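Flavodoxin (Streptococcus pneumoniae, PDB 5LJI) binds flavin mononucleotide and probably serves as a low-potential electron donor to a number of redox enzymes. Local coordinates at residues V7-T12 with E63-M68; I53-T58 with G86-G91; D96-A101 with K122-A127. One frame throughout, in Å; residues are numbered along the deposited sequence.

Contact 1 of 3, residues V7-T12 with E63-M68; sequences VFASMT and ELPDEM. With FMN (flavin mononucleotide), chain C.
Ala9 and Met68 meet just beyond the end of strand 3-8: the Ala9 methyl points at 63-68, and its CB lies 3.8 Å from CG of Met68. The Met68 side chain, a selenomethionine, buries about as much as Ala9. It bends at chi2 (-41°) and then runs straight through SE, which lays its methyl along the backbone of 7-12, with CE 3.7 Å from N of Ala9 and close to C of Phe8. The reach toward Val7 is looser, CG1 of Val7 standing 4.4 Å from CE of Met68. Glu67 comes to the same alanine methyl. Its CG lies between the backbone N and the carbonyl carbon (chi1 74°), and a second bend swings the carboxylate inward until OE2 is 3.7 Å from CB of Ala9. That approach is van der Waals contact; the hydrogen bond of OE2 goes to Tyr57 OH. The loop itself is tied by Met68 N to Pro65 O at 2.8 Å. Phe8 turns away from it and packs on Glu16 and Ala19 of helix 14-28.

The phosphate is met further along. Met11 N and Thr12 N both donate to phosphate oxygen O2P of FMN, at 2.7 and 2.8 Å, the Thr12 bond being fairly straight (163°). The hydroxyls of Ser10 and Thr12 bond O3P and O1P, though both are modelled doubtfully short. The contact thus divides in two: apolar groups and the carboxylate of Glu67 pack around Ala9, just after the strand, while neutral N-H and hydroxyl groups hold the phosphate, as in the phosphate-binding loop of flavodoxins.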
loop_
_atom_site.group_PDB
_atom_site.type_symbol
_atom_site.label_atom_id
_atom_site.label_comp_id
_atom_site.label_asym_id
_atom_site.label_seq_id
_atom_site.Cartn_x
_atom_site.Cartn_y
_atom_site.Cartn_z
ATOM N N VAL A 7 2.995 -0.221 -5.023
ATOM C CA VAL A 7 2.300 0.625 -5.957
ATOM C C VAL A 7 1.569 1.771 -5.255
ATOM O O VAL A 7 0.799 1.544 -4.333
ATOM C CB VAL A 7 1.310 -0.237 -6.809
ATOM C CG1 VAL A 7 0.575 0.674 -7.783
ATOM C CG2 VAL A 7 2.026 -1.349 -7.595
ATOM N N PHE A 8 1.817 3.020 -5.678
ATOM C CA PHE A 8 1.282 4.199 -5.033
ATOM C C PHE A 8 0.522 5.176 -5.996
ATOM O O PHE A 8 0.790 5.235 -7.190
ATOM C CB PHE A 8 2.379 4.948 -4.301
ATOM C CG PHE A 8 3.281 5.769 -5.193
ATOM C CD1 PHE A 8 4.384 5.179 -5.833
ATOM C CD2 PHE A 8 3.004 7.122 -5.459
ATOM C CE1 PHE A 8 5.168 5.911 -6.730
ATOM C CE2 PHE A 8 3.828 7.892 -6.324
ATOM C CZ PHE A 8 4.916 7.273 -6.962
ATOM N N ALA A 9 -0.408 5.938 -5.433
ATOM C CA ALA A 9 -1.004 7.104 -6.091
ATOM C C ALA A 9 -0.781 8.270 -5.155
ATOM O O ALA A 9 -0.822 8.091 -3.941
ATOM C CB ALA A 9 -2.475 6.898 -6.308
ATOM N N SER A 10 -0.417 9.413 -5.714
ATOM C CA SER A 10 -0.173 10.618 -4.938
ATOM C C SER A 10 -0.296 11.834 -5.837
ATOM O O SER A 10 0.358 11.913 -6.876
ATOM C CB SER A 10 1.220 10.597 -4.315
ATOM O OG SER A 10 1.372 11.711 -3.428
HETATM N N MSE A 11 -1.118 12.789 -5.428
HETATM C CA MSE A 11 -1.308 13.999 -6.188
HETATM C C MSE A 11 -0.437 15.089 -5.650
HETATM O O MSE A 11 0.103 15.864 -6.391
HETATM C CB MSE A 11 -2.767 14.380 -6.052
HETATM C CG MSE A 11 -3.273 15.173 -7.244
HETATM SE SE MSE A 11 -5.243 15.377 -7.037
HETATM C CE MSE A 11 -5.286 16.544 -5.442
ATOM N N THR A 12 -0.288 15.166 -4.343
ATOM C CA THR A 12 0.506 16.218 -3.755
ATOM C C THR A 12 1.653 15.678 -2.941
ATOM O O THR A 12 2.226 16.397 -2.154
ATOM C CB THR A 12 -0.381 17.137 -2.873
ATOM O OG1 THR A 12 -0.786 16.458 -1.682
ATOM C CG2 THR A 12 -1.619 17.563 -3.645
ATOM N N GLU A 63 -13.876 7.754 -2.588
ATOM C CA GLU A 63 -12.729 7.246 -1.860
ATOM C C GLU A 63 -11.439 6.970 -2.653
ATOM O O GLU A 63 -10.378 7.493 -2.335
ATOM C CB GLU A 63 -13.131 5.996 -1.093
ATOM C CG GLU A 63 -14.200 6.329 -0.061
ATOM C CD GLU A 63 -15.101 5.116 0.222
ATOM O OE1 GLU A 63 -14.658 3.960 0.063
ATOM O OE2 GLU A 63 -16.233 5.328 0.633
ATOM N N LEU A 64 -11.539 6.127 -3.665
ATOM C CA LEU A 64 -10.375 5.825 -4.523
ATOM C C LEU A 64 -9.955 7.045 -5.342
ATOM O O LEU A 64 -10.780 7.674 -5.952
ATOM C CB LEU A 64 -10.719 4.734 -5.502
ATOM C CG LEU A 64 -10.292 3.345 -5.148
ATOM C CD1 LEU A 64 -10.754 2.934 -3.774
ATOM C CD2 LEU A 64 -10.897 2.428 -6.203
ATOM N N PRO A 65 -8.659 7.355 -5.375
ATOM C CA PRO A 65 -8.240 8.307 -6.384
ATOM C C PRO A 65 -8.620 7.827 -7.830
ATOM O O PRO A 65 -8.449 6.657 -8.159
ATOM C CB PRO A 65 -6.725 8.339 -6.195
ATOM C CG PRO A 65 -6.505 7.892 -4.761
ATOM C CD PRO A 65 -7.516 6.803 -4.626
ATOM N N ASP A 66 -9.111 8.742 -8.658
ATOM C CA ASP A 66 -9.427 8.532 -10.105
ATOM C C ASP A 66 -8.410 7.659 -10.815
ATOM O O ASP A 66 -8.751 6.634 -11.456
ATOM C CB ASP A 66 -9.465 9.937 -10.784
ATOM C CG ASP A 66 -10.080 9.944 -12.202
ATOM O OD1 ASP A 66 -10.467 8.869 -12.727
ATOM O OD2 ASP A 66 -10.179 11.066 -12.799
ATOM N N GLU A 67 -7.145 8.055 -10.679
ATOM C CA GLU A 67 -6.033 7.366 -11.311
ATOM C C GLU A 67 -5.789 5.926 -10.784
ATOM O O GLU A 67 -5.024 5.205 -11.404
ATOM C CB GLU A 67 -4.745 8.198 -11.210
ATOM C CG GLU A 67 -4.090 8.246 -9.831
ATOM C CD GLU A 67 -4.582 9.416 -8.978
ATOM O OE1 GLU A 67 -5.739 9.887 -9.154
ATOM O OE2 GLU A 67 -3.831 9.844 -8.098
HETATM N N MSE A 68 -6.432 5.532 -9.670
HETATM C CA MSE A 68 -6.151 4.251 -8.968
HETATM C C MSE A 68 -7.202 3.264 -9.376
HETATM O O MSE A 68 -7.080 2.088 -9.098
HETATM C CB MSE A 68 -6.289 4.362 -7.437
HETATM C CG MSE A 68 -5.070 4.185 -6.519
HETATM SE SE MSE A 68 -3.901 2.689 -7.113
HETATM C CE MSE A 68 -2.573 2.990 -5.686
HETATM N N1 FMN C . -8.957 12.233 3.316
HETATM C C2 FMN C . -9.601 11.231 3.901
HETATM O O2 FMN C . -9.062 10.556 4.827
HETATM N N3 FMN C . -10.854 10.958 3.523
HETATM C C4 FMN C . -11.551 11.648 2.595
HETATM O O4 FMN C . -12.751 11.412 2.339
HETATM C C4A FMN C . -10.897 12.741 1.904
HETATM N N5 FMN C . -11.503 13.475 0.960
HETATM C C5A FMN C . -10.828 14.475 0.393
HETATM C C6 FMN C . -11.429 15.222 -0.579
HETATM C C7 FMN C . -10.722 16.256 -1.190
HETATM C C7M FMN C . -11.383 17.103 -2.246
HETATM C C8 FMN C . -9.321 16.551 -0.802
HETATM C C8M FMN C . -8.540 17.680 -1.446
HETATM C C9 FMN C . -8.715 15.807 0.180
HETATM C C9A FMN C . -9.406 14.758 0.768
HETATM N N10 FMN C . -8.802 13.996 1.722
HETATM C C10 FMN C . -9.518 12.982 2.344
HETATM C "C1'" FMN C . -7.426 14.220 2.194
HETATM C "C2'" FMN C . -6.334 13.748 1.201
HETATM O "O2'" FMN C . -6.424 12.338 0.951
HETATM C "C3'" FMN C . -4.998 14.169 1.829
HETATM O "O3'" FMN C . -4.923 15.553 1.445
HETATM C "C4'" FMN C . -3.786 13.385 1.325
HETATM O "O4'" FMN C . -2.692 13.827 2.092
HETATM C "C5'" FMN C . -3.510 13.560 -0.154
HETATM O "O5'" FMN C . -2.490 12.631 -0.595
HETATM P P FMN C . -1.349 13.033 -1.645
HETATM O O1P FMN C . -0.580 14.178 -1.004
HETATM O O2P FMN C . -1.958 13.440 -2.973
HETATM O O3P FMN C . -0.444 11.742 -1.714
#

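Contact 2 of 3, residues I53-T58 with G86-G91; sequences IVATYT and GVVGSG. With FMN (flavin mononucleotide), chain C.
Val54 and Gly86 begin the series of backbone bonds between these parallel strands, Val54 N-H donating to O of Gly86 at 3.2 Å. Val88 N then donates to Val54 O at 3.0 Å and almost straight (172°), and Thr56 N to Val88 O at 2.9 Å. Further bonds follow toward the flavin but are less secure: Ser90 N to Thr56 O rests on an oxygen of uncertain place, and Thr58 N to Ser90 O is weak. Val54 and Thr56 therefore spend their backbone groups on 86-91, while Ile53 and Ala55 turn theirs to strand 3-8 and the residue after it, bonding Lys5, Val7 and Ala9.

Side chains alternate accordingly. Ala55 CB meets CG2 of Val88 at 3.6 Å, on the face covered by helices 14-28 and 129-144, and Val54 and Thr56 look to Phe105 of helix 100-111. Buried there, Thr56 OG1 has no partner in the model, and its chi1 of 5° is nearly eclipsed.

At the C-terminal end the acceptors pass to FMN. Thr58 O takes the ribityl hydroxyl O2' at 2.6 Å. Ser90 OG, anti to its own N (chi1 -177°), accepts from O4' of FMN at 2.9 Å and also bonds Leu125 O, so two partners hold the hydroxyl. Phosphate oxygen O2P lies 3.9 Å above one face of the Tyr57 ring, toward its rim. Two neighbouring parallel strands, joined through helix 69-75 and ending at the cofactor, form the beta-alpha-beta unit characteristic of the flavodoxin fold, whose FMN sits at the C-terminal edge of the sheet.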
loop_
_atom_site.group_PDB
_atom_site.type_symbol
_atom_site.label_atom_id
_atom_site.label_comp_id
_atom_site.label_asym_id
_atom_site.label_seq_id
_atom_site.Cartn_x
_atom_site.Cartn_y
_atom_site.Cartn_z
ATOM N N ILE A 53 2.213 -4.431 -1.921
ATOM C CA ILE A 53 1.840 -3.337 -1.051
ATOM C C ILE A 53 1.179 -2.276 -1.864
ATOM O O ILE A 53 1.670 -1.955 -2.939
ATOM C CB ILE A 53 3.037 -2.753 -0.325
ATOM C CG1 ILE A 53 3.508 -3.709 0.755
ATOM C CG2 ILE A 53 2.644 -1.437 0.374
ATOM C CD1 ILE A 53 4.968 -3.491 1.155
ATOM N N VAL A 54 0.068 -1.736 -1.358
ATOM C CA VAL A 54 -0.560 -0.512 -1.959
ATOM C C VAL A 54 -0.494 0.682 -1.041
ATOM O O VAL A 54 -0.733 0.577 0.123
ATOM C CB VAL A 54 -2.018 -0.747 -2.357
ATOM C CG1 VAL A 54 -2.713 0.571 -2.622
ATOM C CG2 VAL A 54 -2.065 -1.631 -3.578
ATOM N N ALA A 55 -0.124 1.830 -1.578
ATOM C CA ALA A 55 -0.039 3.067 -0.813
ATOM C C ALA A 55 -0.966 4.057 -1.468
ATOM O O ALA A 55 -0.802 4.345 -2.673
ATOM C CB ALA A 55 1.388 3.548 -0.800
ATOM N N THR A 56 -2.071 4.439 -0.794
ATOM C CA THR A 56 -3.098 5.293 -1.453
ATOM C C THR A 56 -3.525 6.440 -0.617
ATOM O O THR A 56 -3.559 6.306 0.604
ATOM C CB THR A 56 -4.546 4.733 -1.565
ATOM O OG1 THR A 56 -4.761 3.483 -0.902
ATOM C CG2 THR A 56 -5.111 4.915 -2.895
ATOM N N TYR A 57 -3.976 7.518 -1.260
ATOM C CA TYR A 57 -4.700 8.560 -0.539
ATOM C C TYR A 57 -6.209 8.291 -0.731
ATOM O O TYR A 57 -6.593 7.387 -1.491
ATOM C CB TYR A 57 -4.324 10.011 -0.963
ATOM C CG TYR A 57 -4.560 10.384 -2.413
ATOM C CD1 TYR A 57 -3.662 9.994 -3.432
ATOM C CD2 TYR A 57 -5.678 11.125 -2.792
ATOM C CE1 TYR A 57 -3.904 10.351 -4.797
ATOM C CE2 TYR A 57 -5.881 11.493 -4.125
ATOM C CZ TYR A 57 -5.002 11.111 -5.121
ATOM O OH TYR A 57 -5.249 11.496 -6.452
ATOM N N THR A 58 -7.025 9.057 -0.025
ATOM C CA THR A 58 -8.485 8.992 -0.194
ATOM C C THR A 58 -9.061 10.333 -0.582
ATOM O O THR A 58 -8.569 11.407 -0.215
ATOM C CB THR A 58 -9.263 8.110 0.833
ATOM O OG1 THR A 58 -10.533 8.697 1.307
ATOM C CG2 THR A 58 -8.462 7.563 1.917
ATOM N N GLY A 86 0.125 -5.731 2.344
ATOM C CA GLY A 86 -0.078 -4.710 3.344
ATOM C C GLY A 86 -0.523 -3.475 2.617
ATOM O O GLY A 86 -0.266 -3.340 1.402
ATOM N N VAL A 87 -1.232 -2.607 3.338
ATOM C CA VAL A 87 -1.827 -1.376 2.795
ATOM C C VAL A 87 -1.491 -0.215 3.711
ATOM O O VAL A 87 -1.584 -0.333 4.945
ATOM C CB VAL A 87 -3.372 -1.475 2.579
ATOM C CG1 VAL A 87 -3.879 -0.336 1.714
ATOM C CG2 VAL A 87 -3.778 -2.769 1.882
ATOM N N VAL A 88 -1.073 0.902 3.098
ATOM C CA VAL A 88 -0.823 2.162 3.813
ATOM C C VAL A 88 -1.423 3.313 3.030
ATOM O O VAL A 88 -1.704 3.179 1.833
ATOM C CB VAL A 88 0.697 2.431 3.999
ATOM C CG1 VAL A 88 1.375 1.263 4.749
ATOM C CG2 VAL A 88 1.404 2.722 2.667
ATOM N N GLY A 89 -1.569 4.464 3.665
ATOM C CA GLY A 89 -2.289 5.553 3.037
ATOM C C GLY A 89 -2.149 6.871 3.764
ATOM O O GLY A 89 -1.800 6.902 4.923
ATOM N N SER A 90 -2.435 7.951 3.046
ATOM C CA SER A 90 -2.564 9.258 3.595
ATOM C C SER A 90 -3.989 9.715 3.354
ATOM O O SER A 90 -4.576 9.507 2.310
ATOM C CB SER A 90 -1.631 10.282 2.949
ATOM O OG SER A 90 -1.761 11.543 3.576
ATOM N N GLY A 91 -4.530 10.343 4.373
ATOM C CA GLY A 91 -5.815 11.015 4.303
ATOM C C GLY A 91 -5.736 12.263 5.187
ATOM O O GLY A 91 -4.655 12.854 5.349
HETATM N N1 FMN C . -8.957 12.233 3.316
HETATM C C2 FMN C . -9.601 11.231 3.901
HETATM O O2 FMN C . -9.062 10.556 4.827
HETATM N N3 FMN C . -10.854 10.958 3.523
HETATM C C4 FMN C . -11.551 11.648 2.595
HETATM O O4 FMN C . -12.751 11.412 2.339
HETATM C C4A FMN C . -10.897 12.741 1.904
HETATM N N5 FMN C . -11.503 13.475 0.960
HETATM C C5A FMN C . -10.828 14.475 0.393
HETATM C C6 FMN C . -11.429 15.222 -0.579
HETATM C C7 FMN C . -10.722 16.256 -1.190
HETATM C C7M FMN C . -11.383 17.103 -2.246
HETATM C C8 FMN C . -9.321 16.551 -0.802
HETATM C C8M FMN C . -8.540 17.680 -1.446
HETATM C C9 FMN C . -8.715 15.807 0.180
HETATM C C9A FMN C . -9.406 14.758 0.768
HETATM N N10 FMN C . -8.802 13.996 1.722
HETATM C C10 FMN C . -9.518 12.982 2.344
HETATM C "C1'" FMN C . -7.426 14.220 2.194
HETATM C "C2'" FMN C . -6.334 13.748 1.201
HETATM O "O2'" FMN C . -6.424 12.338 0.951
HETATM C "C3'" FMN C . -4.998 14.169 1.829
HETATM O "O3'" FMN C . -4.923 15.553 1.445
HETATM C "C4'" FMN C . -3.786 13.385 1.325
HETATM O "O4'" FMN C . -2.692 13.827 2.092
HETATM C "C5'" FMN C . -3.510 13.560 -0.154
HETATM O "O5'" FMN C . -2.490 12.631 -0.595
HETATM P P FMN C . -1.349 13.033 -1.645
HETATM O O1P FMN C . -0.580 14.178 -1.004
HETATM O O2P FMN C . -1.958 13.440 -2.973
HETATM O O3P FMN C . -0.444 11.742 -1.714
#

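Contact 3 of 3, residues D96-A101 with K122-A127; sequences DEFCKA and KVDLSA. With FMN (flavin mononucleotide), chain C.
Phe98 pushes the far rim of its ring against the backbone of strand 115-124, with CZ 3.7 Å from N of Asp124, which lies at the ring edge and in its plane. The side chain starts anti to the backbone N (chi1 178°), carrying the ring across to Lys122, whose CB is 3.7 Å from CE2 of Phe98; the two side chains cross obliquely. Cys99 adds the second contact. Its CB rests on the aliphatic part of Lys122, 3.6 Å from CB of that residue, and its SG comes within 3.6 Å of Val123 O. The lysine chain is extended beyond CG, which leaves its methylenes for this packing and sends NZ on to a salt bridge with Asp103. Asp124 likewise has its polar partner elsewhere, OD1 being bonded to Thr93 N.

The backbone of the same turn reads the flavin. FMN N3 donates to Glu97 O at 2.9 Å (171°), and Cys99 N donates to FMN O2 at 2.8 Å (170°). Both bonds are nearly straight, and a type II turn from Glu97 to Lys100 presents the two groups side by side. Apolar and van der Waals contacts therefore hold the turn to the strand, leaving its peptide groups to bind the pyrimidine edge. The Cys99 N-H, just before the N-terminus of helix 100-111, would probably polarise the C2=O2 carbonyl of the flavin.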
loop_
_atom_site.group_PDB
_atom_site.type_symbol
_atom_site.label_atom_id
_atom_site.label_comp_id
_atom_site.label_asym_id
_atom_site.label_seq_id
_atom_site.Cartn_x
_atom_site.Cartn_y
_atom_site.Cartn_z
ATOM N N ASP A 96 -14.563 11.877 8.605
ATOM C CA ASP A 96 -14.846 10.633 9.353
ATOM C C ASP A 96 -14.446 9.460 8.498
ATOM O O ASP A 96 -14.122 8.414 9.048
ATOM C CB ASP A 96 -16.325 10.482 9.771
ATOM C CG ASP A 96 -17.291 10.759 8.630
ATOM O OD1 ASP A 96 -17.379 11.948 8.250
ATOM O OD2 ASP A 96 -17.980 9.825 8.158
ATOM N N GLU A 97 -14.461 9.624 7.166
ATOM C CA GLU A 97 -13.965 8.569 6.232
ATOM C C GLU A 97 -12.464 8.636 6.074
ATOM O O GLU A 97 -11.944 8.709 4.965
ATOM C CB GLU A 97 -14.634 8.637 4.845
ATOM C CG GLU A 97 -16.145 8.762 4.886
ATOM C CD GLU A 97 -16.596 10.218 5.037
ATOM O OE1 GLU A 97 -15.855 11.069 5.646
ATOM O OE2 GLU A 97 -17.717 10.515 4.562
ATOM N N PHE A 98 -11.782 8.525 7.210
ATOM C CA PHE A 98 -10.362 8.753 7.337
ATOM C C PHE A 98 -9.637 7.586 6.750
ATOM O O PHE A 98 -9.799 6.459 7.242
ATOM C CB PHE A 98 -9.957 8.841 8.793
ATOM C CG PHE A 98 -8.481 9.032 8.991
ATOM C CD1 PHE A 98 -7.831 10.073 8.370
ATOM C CD2 PHE A 98 -7.745 8.145 9.748
ATOM C CE1 PHE A 98 -6.470 10.235 8.503
ATOM C CE2 PHE A 98 -6.382 8.308 9.931
ATOM C CZ PHE A 98 -5.740 9.365 9.316
ATOM N N CYS A 99 -8.879 7.845 5.678
ATOM C CA CYS A 99 -8.098 6.808 4.974
ATOM C C CYS A 99 -8.962 5.634 4.564
ATOM O O CYS A 99 -8.511 4.508 4.458
ATOM C CB CYS A 99 -6.919 6.386 5.821
ATOM S SG CYS A 99 -5.622 7.610 5.712
ATOM N N LYS A 100 -10.219 5.893 4.284
ATOM C CA LYS A 100 -11.058 4.857 3.646
ATOM C C LYS A 100 -10.527 4.050 2.497
ATOM O O LYS A 100 -10.840 2.847 2.380
ATOM C CB LYS A 100 -12.264 5.516 3.060
ATOM C CG LYS A 100 -13.429 5.430 3.944
ATOM C CD LYS A 100 -14.125 4.113 3.806
ATOM C CE LYS A 100 -15.592 4.406 4.064
ATOM N NZ LYS A 100 -16.486 3.570 3.202
ATOM N N ALA A 101 -9.800 4.680 1.582
ATOM C CA ALA A 101 -9.269 3.908 0.415
ATOM C C ALA A 101 -8.359 2.807 0.919
ATOM O O ALA A 101 -8.262 1.746 0.301
ATOM C CB ALA A 101 -8.599 4.771 -0.674
ATOM N N LYS A 122 -2.647 4.117 8.487
ATOM C CA LYS A 122 -3.349 5.270 7.987
ATOM C C LYS A 122 -2.619 6.466 8.495
ATOM O O LYS A 122 -2.296 6.545 9.703
ATOM C CB LYS A 122 -4.782 5.234 8.521
ATOM C CG LYS A 122 -5.503 3.948 8.145
ATOM C CD LYS A 122 -6.996 3.976 8.545
ATOM C CE LYS A 122 -7.683 2.724 8.011
ATOM N NZ LYS A 122 -9.159 2.752 8.232
ATOM N N VAL A 123 -2.310 7.400 7.588
ATOM C CA VAL A 123 -1.589 8.591 7.989
ATOM C C VAL A 123 -2.422 9.832 7.719
ATOM O O VAL A 123 -3.071 9.996 6.655
ATOM C CB VAL A 123 -0.200 8.712 7.281
ATOM C CG1 VAL A 123 0.485 10.012 7.671
ATOM C CG2 VAL A 123 0.671 7.509 7.613
ATOM N N ASP A 124 -2.381 10.720 8.706
ATOM C CA ASP A 124 -3.125 11.954 8.663
ATOM C C ASP A 124 -2.213 12.936 7.918
ATOM O O ASP A 124 -1.247 13.353 8.445
ATOM C CB ASP A 124 -3.385 12.453 10.098
ATOM C CG ASP A 124 -4.372 13.634 10.162
ATOM O OD1 ASP A 124 -5.056 13.950 9.163
ATOM O OD2 ASP A 124 -4.450 14.237 11.259
ATOM N N LEU A 125 -2.605 13.295 6.704
ATOM C CA LEU A 125 -1.848 14.226 5.869
ATOM C C LEU A 125 -0.374 13.821 5.725
ATOM O O LEU A 125 -0.089 12.700 5.250
ATOM C CB LEU A 125 -2.062 15.681 6.322
ATOM C CG LEU A 125 -3.524 16.103 6.093
ATOM C CD1 LEU A 125 -3.841 17.365 6.890
ATOM C CD2 LEU A 125 -3.836 16.352 4.637
ATOM N N SER A 126 0.550 14.701 6.064
ATOM C CA SER A 126 1.961 14.404 5.927
ATOM C C SER A 126 2.410 13.559 7.080
ATOM O O SER A 126 1.907 13.684 8.196
ATOM C CB SER A 126 2.855 15.667 5.955
ATOM O OG SER A 126 2.236 16.795 5.355
ATOM N N ALA A 127 3.436 12.745 6.844
ATOM C CA ALA A 127 3.932 11.890 7.913
ATOM C C ALA A 127 4.838 12.625 8.897
ATOM O O ALA A 127 5.665 13.450 8.509
ATOM C CB ALA A 127 4.707 10.733 7.314
HETATM N N1 FMN C . -8.957 12.233 3.316
HETATM C C2 FMN C . -9.601 11.231 3.901
HETATM O O2 FMN C . -9.062 10.556 4.827
HETATM N N3 FMN C . -10.854 10.958 3.523
HETATM C C4 FMN C . -11.551 11.648 2.595
HETATM O O4 FMN C . -12.751 11.412 2.339
HETATM C C4A FMN C . -10.897 12.741 1.904
HETATM N N5 FMN C . -11.503 13.475 0.960
HETATM C C5A FMN C . -10.828 14.475 0.393
HETATM C C6 FMN C . -11.429 15.222 -0.579
HETATM C C7 FMN C . -10.722 16.256 -1.190
HETATM C C7M FMN C . -11.383 17.103 -2.246
HETATM C C8 FMN C . -9.321 16.551 -0.802
HETATM C C8M FMN C . -8.540 17.680 -1.446
HETATM C C9 FMN C . -8.715 15.807 0.180
HETATM C C9A FMN C . -9.406 14.758 0.768
HETATM N N10 FMN C . -8.802 13.996 1.722
HETATM C C10 FMN C . -9.518 12.982 2.344
HETATM C "C1'" FMN C . -7.426 14.220 2.194
HETATM C "C2'" FMN C . -6.334 13.748 1.201
HETATM O "O2'" FMN C . -6.424 12.338 0.951
HETATM C "C3'" FMN C . -4.998 14.169 1.829
HETATM O "O3'" FMN C . -4.923 15.553 1.445
HETATM C "C4'" FMN C . -3.786 13.385 1.325
HETATM O "O4'" FMN C . -2.692 13.827 2.092
HETATM C "C5'" FMN C . -3.510 13.560 -0.154
HETATM O "O5'" FMN C . -2.490 12.631 -0.595
HETATM P P FMN C . -1.349 13.033 -1.645
HETATM O O1P FMN C . -0.580 14.178 -1.004
HETATM O O2P FMN C . -1.958 13.440 -2.973
HETATM O O3P FMN C . -0.444 11.742 -1.714
#

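All three contacts reach one parallel sheet and one ligand: contact 1 holds the phosphate, contact 2 the ribityl chain and contact 3 the pyrimidine edge of FMN. Contacts 1 and 2, with centres about 9 Å apart, join through neighbouring strands 3-8 and 51-57, where Val7 O and Ala55 N stand 2.9 Å apart in a probable hydrogen bond. Contacts 2 and 3, centres about 8 Å apart, also pack directly, Thr58 CG2 lying 3.2 Å from CA of Cys99. Contacts 1 and 3 are further apart, about 13 Å between centres, yet a salt bridge of 3.1 Å from Glu63 OE2 to Lys100 NZ links the 63-68 loop to the start of helix 100-111.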